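Side-chain contacts in terminal oxygenase component of carbazole (Janthinobacterium sp., PDB 7BUG), which catalyses, as the terminal oxygenase of a multicomponent system, the angular dioxygenation of carbazole at C-9a and C-1, using a Rieske [2Fe-2S] cluster and a mononuclear iron: residues A[2-5]-A[6-10]; A[19-22]-A[23-27]; A[46-50]-A[51-55]. One frame throughout, in Å; residues are numbered along the deposited sequence.

Interaction 1 of 3, residues A[2-5]-A[6-10]; sequences ANVD and EAILK
V4 lays its CG1 methyl against two side chains of the first helical turn: CG1 lies 3.8 Å from L9 CD2 and 3.9 Å from I8 CG2. The contact depends on the side-chain rotation, because CG1 stands anti to the backbone N of V4 (chi1 169°) and so reaches forward over the helix start. V4 runs at about a right angle to I8 and obliquely to L9. A beta-branched valine suits this spot: it is short and stiff, and one methyl suffices to bridge both neighbours. L9 also brings CD1 up to the carbonyl oxygen of V4, and it rests as well on V19 and D20 of helix 16-20.

The next residue, D5, sits just before the helix. Its OD1 accepts from A7 N at 2.8 Å through the anti lone pair, the one turned away from OD2, thereby satisfying an amide that has no helical carbonyl ahead of it. The same bond brings OD1 to 3.0 Å from A7 CB, a short contact; a methyl adds nothing further that must be placed round it. The backbone oxygen of D5 then starts the regular pattern, accepting from L9 N at 3.2 Å and, weakly, from I8 N.

A water fills the angle between the incoming N-terminal segment and the helix. It accepts from A2 N and donates to both V4 O and E6 OE2, the last at 3.0 Å; a bend at chi2 (-54°) folds the glutamate back toward it. An aspartate N-cap bonding to the second helical residue, with apolar contact between V4 just before the cap and L9 in the first turn, is the N-terminal helix cap with its hydrophobic staple.

Interaction 2 of 3, residues A[19-22]-A[23-27]; sequences VDAK and LGFRN
A21 points its methyl at one corner of the F25 ring. CB lies 3.4 Å from CE1 of F25 and 3.9 Å from each of the ring atoms flanking it, CD1 and CZ of F25, approaching obliquely, with CE1 the closest ring atom. F25 reaches back along the chain to do so, its CG placed anti to the carbonyl carbon (chi1 -62°). So close an approach suits alanine, whose side chain is a single methyl. Elsewhere the ring touches L266 and N373.

What brings the two together is a type I beta turn from A21 to G24, which takes the chain out of helix 16-20 and on toward strand 28-32 of the six-stranded antiparallel sheet. The turn is closed by G24 N bonding to A21 O at 3.1 Å; the donor stands well above the carbonyl plane, and W171 NE1 gives the same oxygen a second bond. A21 is also the centre of an inverse gamma turn, with K22 N bonded to D20 O. G24 (phi 90°, psi -174°) has a backbone shape in which a side chain would collide with the preceding carbonyl oxygen.

The two corner residues of the turn send their side chains away from this packing. K22 extends through CD before bending and carries NZ to a salt bridge with D347, while L23 directs its apolar end onto Q379 and V382 of helix 379-382.

Interaction 3 of 3, residues A[46-50]-A[51-55]; sequences LKLLG and ENLLV. With PG4 (tetraethylene glycol), chain I.
K47 reaches across a beta hairpin to N52, its non-hydrogen-bonded antiparallel partner, in the six-stranded sheet of the Rieske part of the chain. A type I' turn from L48 to E51 joins the strands, with L49 and G50 at its corners, both at positive phi, which glycine adopts easily. On the face opposite K47 and N52, L53 CD1 packs against L48 CB at 4.0 Å and L46 CD2 meets V55 CG2, leucine and valine being apt for a buried side.

The lysine begins with CB 3.7 Å from N52 OD1. CG, anti to the backbone N (chi1 -177°), passes beside the backbone oxygen of E51 at 3.7 Å. CD comes near O4 of a tetraethylene glycol, probably from the crystallisation liquor. The chain then bends at chi3 (-84°), and CE lies 3.2 Å from N52 OD1, where the methylene next to the ammonium probably gains some electrostatic attraction. NZ ends inside the curl of the glycol, bonding to its O2 at 3.2 Å and more weakly to O3 and O4. Cutting this residue back to an alanine would probably leave those ether oxygens without their charged donor and open a gap beside N52 OD1 where CE had packed.

Asparagine suits the facing position because it is short and has a donor as well as an acceptor: while OD1 faces the lysine, N52 ND2 bonds nearly straight (172°) to the same O2 of the glycol at 2.9 Å.

How the interactions relate
The three interactions follow one another along the chain without overlap. Centres of interactions 1 and 2 lie about 13 Å apart, those of 2 and 3 about 15 Å, and those of 1 and 3 about 26 Å. Interaction 1 caps helix 6-9, and interaction 2 leaves helix 16-20; they meet where D20 OD1 accepts from N3 N at 2.8 Å. Interaction 3 is the hairpin of strands 44-48 and 51-58 in the six-stranded sheet, reached from 23-27 by a salt bridge between R26 NH1 and E51 OE2 and by packing on L49. The N-terminal helices are thus tied through 23-27 to the sheet of the Rieske part.

Interaction 1 of 3, residues A[2-5]-A[6-10]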
loop_
_atom_site.group_PDB
_atom_site.type_symbol
_atom_site.label_atom_id
_atom_site.label_comp_id
_atom_site.label_asym_id
_atom_site.label_seq_id
_atom_site.Cartn_x
_atom_site.Cartn_y
_atom_site.Cartn_z
ATOM N N ALA A 2 -14.784 13.327 -14.419
ATOM C CA ALA A 2 -13.497 12.726 -14.946
ATOM C C ALA A 2 -12.698 11.987 -13.861
ATOM O O ALA A 2 -11.924 11.072 -14.210
ATOM C CB ALA A 2 -12.672 13.825 -15.598
ATOM N N ASN A 3 -12.841 12.315 -12.580
ATOM C CA ASN A 3 -11.956 11.769 -11.512
ATOM C C ASN A 3 -12.737 10.910 -10.501
ATOM O O ASN A 3 -12.100 10.167 -9.770
ATOM C CB ASN A 3 -11.233 12.863 -10.745
ATOM C CG ASN A 3 -10.252 13.642 -11.607
ATOM O OD1 ASN A 3 -9.476 13.022 -12.338
ATOM N ND2 ASN A 3 -10.259 14.963 -11.529
ATOM N N VAL A 4 -14.030 11.118 -10.402
ATOM C CA VAL A 4 -14.911 10.561 -9.333
ATOM C C VAL A 4 -16.024 9.752 -9.995
ATOM O O VAL A 4 -16.487 10.158 -11.039
ATOM C CB VAL A 4 -15.465 11.718 -8.494
ATOM C CG1 VAL A 4 -16.581 11.291 -7.544
ATOM C CG2 VAL A 4 -14.358 12.382 -7.705
ATOM N N ASP A 5 -16.430 8.663 -9.342
ATOM C CA ASP A 5 -17.582 7.836 -9.783
ATOM C C ASP A 5 -18.728 8.759 -10.193
ATOM O O ASP A 5 -19.158 9.593 -9.381
ATOM C CB ASP A 5 -17.991 6.886 -8.664
ATOM C CG ASP A 5 -18.781 5.713 -9.207
ATOM O OD1 ASP A 5 -19.935 5.929 -9.636
ATOM O OD2 ASP A 5 -18.198 4.629 -9.294
ATOM N N GLU A 6 -19.245 8.596 -11.404
ATOM C CA GLU A 6 -20.437 9.361 -11.881
ATOM C C GLU A 6 -21.591 9.204 -10.886
ATOM O O GLU A 6 -22.388 10.172 -10.722
ATOM C CB GLU A 6 -20.874 8.910 -13.279
ATOM C CG GLU A 6 -20.029 9.472 -14.415
ATOM C CD GLU A 6 -19.861 10.985 -14.497
ATOM O OE1 GLU A 6 -20.823 11.726 -14.163
ATOM O OE2 GLU A 6 -18.743 11.434 -14.879
ATOM N N ALA A 7 -21.727 8.043 -10.264
ATOM C CA ALA A 7 -22.841 7.789 -9.318
ATOM C C ALA A 7 -22.767 8.717 -8.099
ATOM O O ALA A 7 -23.850 9.057 -7.544
ATOM C CB ALA A 7 -22.851 6.352 -8.873
ATOM N N ILE A 8 -21.560 9.066 -7.650
ATOM C CA ILE A 8 -21.364 10.094 -6.591
ATOM C C ILE A 8 -21.629 11.497 -7.147
ATOM O O ILE A 8 -22.281 12.289 -6.462
ATOM C CB ILE A 8 -19.945 9.967 -6.008
ATOM C CG1 ILE A 8 -19.788 8.613 -5.326
ATOM C CG2 ILE A 8 -19.628 11.115 -5.074
ATOM C CD1 ILE A 8 -18.383 8.291 -4.928
ATOM N N LEU A 9 -21.155 11.810 -8.348
ATOM C CA LEU A 9 -21.316 13.182 -8.901
ATOM C C LEU A 9 -22.816 13.502 -9.071
ATOM O O LEU A 9 -23.161 14.640 -8.907
ATOM C CB LEU A 9 -20.526 13.339 -10.205
ATOM C CG LEU A 9 -19.001 13.231 -10.079
ATOM C CD1 LEU A 9 -18.295 13.407 -11.431
ATOM C CD2 LEU A 9 -18.438 14.214 -9.037
ATOM N N LYS A 10 -23.663 12.507 -9.374
ATOM C CA LYS A 10 -25.138 12.688 -9.540
ATOM C C LYS A 10 -25.805 13.035 -8.209
ATOM O O LYS A 10 -26.921 13.565 -8.225
ATOM C CB LYS A 10 -25.784 11.401 -10.066
ATOM C CG LYS A 10 -25.638 11.190 -11.561
ATOM C CD LYS A 10 -26.467 10.034 -12.088
ATOM C CE LYS A 10 -26.345 9.880 -13.587
ATOM N NZ LYS A 10 -24.946 9.613 -14.005
HETATM O O HOH W 1 -16.145 11.143 -13.464
#

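Interaction 2 of 3, residues A[19-22]-A[23-27]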
loop_
_atom_site.group_PDB
_atom_site.type_symbol
_atom_site.label_atom_id
_atom_site.label_comp_id
_atom_site.label_asym_id
_atom_site.label_seq_id
_atom_site.Cartn_x
_atom_site.Cartn_y
_atom_site.Cartn_z
ATOM N N VAL A 19 -16.379 18.600 -6.496
ATOM C CA VAL A 19 -16.173 17.209 -6.007
ATOM C C VAL A 19 -15.319 16.424 -7.001
ATOM O O VAL A 19 -14.510 15.563 -6.589
ATOM C CB VAL A 19 -17.523 16.531 -5.718
ATOM C CG1 VAL A 19 -17.300 15.075 -5.426
ATOM C CG2 VAL A 19 -18.211 17.249 -4.591
ATOM N N ASP A 20 -15.401 16.719 -8.300
ATOM C CA ASP A 20 -14.563 16.014 -9.273
ATOM C C ASP A 20 -13.099 16.474 -9.173
ATOM O O ASP A 20 -12.183 15.745 -9.669
ATOM C CB ASP A 20 -15.080 16.278 -10.686
ATOM C CG ASP A 20 -14.633 15.250 -11.675
ATOM O OD1 ASP A 20 -14.519 14.086 -11.281
ATOM O OD2 ASP A 20 -14.521 15.631 -12.861
ATOM N N ALA A 21 -12.852 17.653 -8.622
ATOM C CA ALA A 21 -11.528 18.318 -8.717
ATOM C C ALA A 21 -10.534 17.813 -7.653
ATOM O O ALA A 21 -9.886 18.610 -6.973
ATOM C CB ALA A 21 -11.682 19.807 -8.769
ATOM N N LYS A 22 -10.361 16.493 -7.578
ATOM C CA LYS A 22 -9.483 15.805 -6.617
ATOM C C LYS A 22 -8.026 16.247 -6.785
ATOM O O LYS A 22 -7.294 16.347 -5.765
ATOM C CB LYS A 22 -9.671 14.293 -6.795
ATOM C CG LYS A 22 -8.893 13.448 -5.811
ATOM C CD LYS A 22 -9.160 11.988 -6.056
ATOM C CE LYS A 22 -10.629 11.674 -5.895
ATOM N NZ LYS A 22 -10.776 10.333 -5.283
ATOM N N LEU A 23 -7.599 16.553 -8.016
ATOM C CA LEU A 23 -6.212 16.998 -8.313
ATOM C C LEU A 23 -6.086 18.517 -8.406
ATOM O O LEU A 23 -4.971 18.991 -8.732
ATOM C CB LEU A 23 -5.759 16.374 -9.639
ATOM C CG LEU A 23 -5.333 14.927 -9.575
ATOM C CD1 LEU A 23 -5.181 14.376 -10.990
ATOM C CD2 LEU A 23 -4.030 14.763 -8.779
ATOM N N GLY A 24 -7.131 19.282 -8.118
ATOM C CA GLY A 24 -7.124 20.736 -8.241
ATOM C C GLY A 24 -7.564 21.218 -9.610
ATOM O O GLY A 24 -7.907 20.419 -10.500
ATOM N N PHE A 25 -7.460 22.507 -9.793
ATOM C CA PHE A 25 -7.922 23.219 -11.004
ATOM C C PHE A 25 -6.719 23.558 -11.858
ATOM O O PHE A 25 -5.800 24.295 -11.433
ATOM C CB PHE A 25 -8.720 24.457 -10.605
ATOM C CG PHE A 25 -9.963 24.105 -9.833
ATOM C CD1 PHE A 25 -10.930 23.244 -10.355
ATOM C CD2 PHE A 25 -10.206 24.731 -8.622
ATOM C CE1 PHE A 25 -12.114 23.015 -9.655
ATOM C CE2 PHE A 25 -11.404 24.506 -7.952
ATOM C CZ PHE A 25 -12.332 23.608 -8.441
ATOM N N ARG A 26 -6.763 23.114 -13.106
ATOM C CA ARG A 26 -5.772 23.464 -14.120
ATOM C C ARG A 26 -6.012 24.911 -14.575
ATOM O O ARG A 26 -7.115 25.415 -14.381
ATOM C CB ARG A 26 -5.788 22.451 -15.261
ATOM C CG ARG A 26 -4.608 22.558 -16.214
ATOM C CD ARG A 26 -4.697 21.455 -17.267
ATOM N NE ARG A 26 -3.517 21.512 -18.090
ATOM C CZ ARG A 26 -2.323 21.038 -17.713
ATOM N NH1 ARG A 26 -2.212 20.274 -16.628
ATOM N NH2 ARG A 26 -1.289 21.205 -18.515
ATOM N N ASN A 27 -4.989 25.533 -15.146
ATOM C CA ASN A 27 -5.045 26.881 -15.747
ATOM C C ASN A 27 -5.194 27.948 -14.656
ATOM O O ASN A 27 -5.888 28.950 -14.863
ATOM C CB ASN A 27 -6.146 26.913 -16.819
ATOM C CG ASN A 27 -5.915 25.855 -17.863
ATOM O OD1 ASN A 27 -4.823 25.788 -18.413
ATOM N ND2 ASN A 27 -6.881 24.987 -18.127
#

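Interaction 3 of 3, residues A[46-50]-A[51-55]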
loop_
_atom_site.group_PDB
_atom_site.type_symbol
_atom_site.label_atom_id
_atom_site.label_comp_id
_atom_site.label_asym_id
_atom_site.label_seq_id
_atom_site.Cartn_x
_atom_site.Cartn_y
_atom_site.Cartn_z
ATOM N N LEU A 46 9.621 19.421 -7.805
ATOM C CA LEU A 46 8.416 19.454 -6.972
ATOM C C LEU A 46 7.299 18.805 -7.780
ATOM O O LEU A 46 7.442 18.610 -8.983
ATOM C CB LEU A 46 8.106 20.878 -6.573
ATOM C CG LEU A 46 7.825 21.815 -7.745
ATOM C CD1 LEU A 46 6.348 21.972 -7.987
ATOM C CD2 LEU A 46 8.464 23.154 -7.466
ATOM N N LYS A 47 6.243 18.448 -7.093
ATOM C CA LYS A 47 5.037 17.899 -7.740
ATOM C C LYS A 47 3.880 18.881 -7.509
ATOM O O LYS A 47 3.608 19.267 -6.358
ATOM C CB LYS A 47 4.768 16.493 -7.215
ATOM C CG LYS A 47 3.578 15.868 -7.927
ATOM C CD LYS A 47 3.250 14.455 -7.432
ATOM C CE LYS A 47 4.113 13.450 -8.139
ATOM N NZ LYS A 47 3.762 12.095 -7.675
ATOM N N LEU A 48 3.187 19.252 -8.587
ATOM C CA LEU A 48 2.096 20.227 -8.577
ATOM C C LEU A 48 0.953 19.682 -9.426
ATOM O O LEU A 48 1.188 19.322 -10.599
ATOM C CB LEU A 48 2.603 21.554 -9.112
ATOM C CG LEU A 48 1.584 22.666 -9.216
ATOM C CD1 LEU A 48 0.916 22.979 -7.892
ATOM C CD2 LEU A 48 2.185 23.917 -9.822
ATOM N N LEU A 49 -0.238 19.574 -8.842
ATOM C CA LEU A 49 -1.416 19.034 -9.579
ATOM C C LEU A 49 -1.081 17.650 -10.132
ATOM O O LEU A 49 -1.574 17.271 -11.206
ATOM C CB LEU A 49 -1.859 20.017 -10.672
ATOM C CG LEU A 49 -2.904 21.057 -10.282
ATOM C CD1 LEU A 49 -2.546 21.871 -9.079
ATOM C CD2 LEU A 49 -3.247 21.938 -11.480
ATOM N N GLY A 50 -0.228 16.902 -9.439
ATOM C CA GLY A 50 0.153 15.530 -9.788
ATOM C C GLY A 50 1.284 15.421 -10.759
ATOM O O GLY A 50 1.781 14.283 -11.033
ATOM N N GLU A 51 1.781 16.542 -11.271
ATOM C CA GLU A 51 2.843 16.557 -12.286
ATOM C C GLU A 51 4.195 16.907 -11.625
ATOM O O GLU A 51 4.308 17.918 -10.877
ATOM C CB GLU A 51 2.594 17.650 -13.337
ATOM C CG GLU A 51 1.237 17.556 -14.018
ATOM C CD GLU A 51 1.024 18.428 -15.232
ATOM O OE1 GLU A 51 2.018 18.875 -15.812
ATOM O OE2 GLU A 51 -0.148 18.601 -15.627
ATOM N N ASN A 52 5.208 16.126 -11.984
ATOM C CA ASN A 52 6.580 16.381 -11.478
ATOM C C ASN A 52 7.178 17.481 -12.359
ATOM O O ASN A 52 7.193 17.319 -13.600
ATOM C CB ASN A 52 7.514 15.160 -11.540
ATOM C CG ASN A 52 7.084 14.083 -10.559
ATOM O OD1 ASN A 52 6.871 14.392 -9.384
ATOM N ND2 ASN A 52 6.909 12.871 -11.039
ATOM N N LEU A 53 7.675 18.538 -11.726
ATOM C CA LEU A 53 8.246 19.693 -12.411
ATOM C C LEU A 53 9.657 19.973 -11.910
ATOM O O LEU A 53 10.019 19.662 -10.730
ATOM C CB LEU A 53 7.397 20.923 -12.116
ATOM C CG LEU A 53 5.903 20.822 -12.447
ATOM C CD1 LEU A 53 5.166 22.098 -12.111
ATOM C CD2 LEU A 53 5.663 20.400 -13.880
ATOM N N LEU A 54 10.418 20.606 -12.786
ATOM C CA LEU A 54 11.759 21.114 -12.447
ATOM C C LEU A 54 11.726 22.624 -12.596
ATOM O O LEU A 54 11.169 23.123 -13.601
ATOM C CB LEU A 54 12.806 20.590 -13.415
ATOM C CG LEU A 54 13.599 19.375 -12.995
ATOM C CD1 LEU A 54 14.585 19.079 -14.107
ATOM C CD2 LEU A 54 14.345 19.592 -11.673
ATOM N N VAL A 55 12.253 23.310 -11.612
ATOM C CA VAL A 55 12.396 24.792 -11.653
ATOM C C VAL A 55 13.881 25.096 -11.564
ATOM O O VAL A 55 14.578 24.544 -10.723
ATOM C CB VAL A 55 11.596 25.492 -10.558
ATOM C CG1 VAL A 55 11.768 26.983 -10.654
ATOM C CG2 VAL A 55 10.129 25.115 -10.611
HETATM O O1 PG4 I . 3.926 9.081 -8.653
HETATM C C1 PG4 I . 4.218 9.713 -9.908
HETATM C C2 PG4 I . 5.674 9.839 -10.151
HETATM O O2 PG4 I . 6.213 10.775 -9.228
HETATM C C3 PG4 I . 7.362 10.273 -8.559
HETATM C C4 PG4 I . 7.916 11.323 -7.675
HETATM O O3 PG4 I . 6.952 11.624 -6.665
HETATM C C5 PG4 I . 7.300 12.792 -5.918
HETATM C C6 PG4 I . 6.574 12.849 -4.607
HETATM O O4 PG4 I . 5.165 12.732 -4.809
HETATM C C7 PG4 I . 4.435 12.557 -3.593
HETATM C C8 PG4 I . 4.661 13.724 -2.676
HETATM O O5 PG4 I . 3.634 13.868 -1.718
#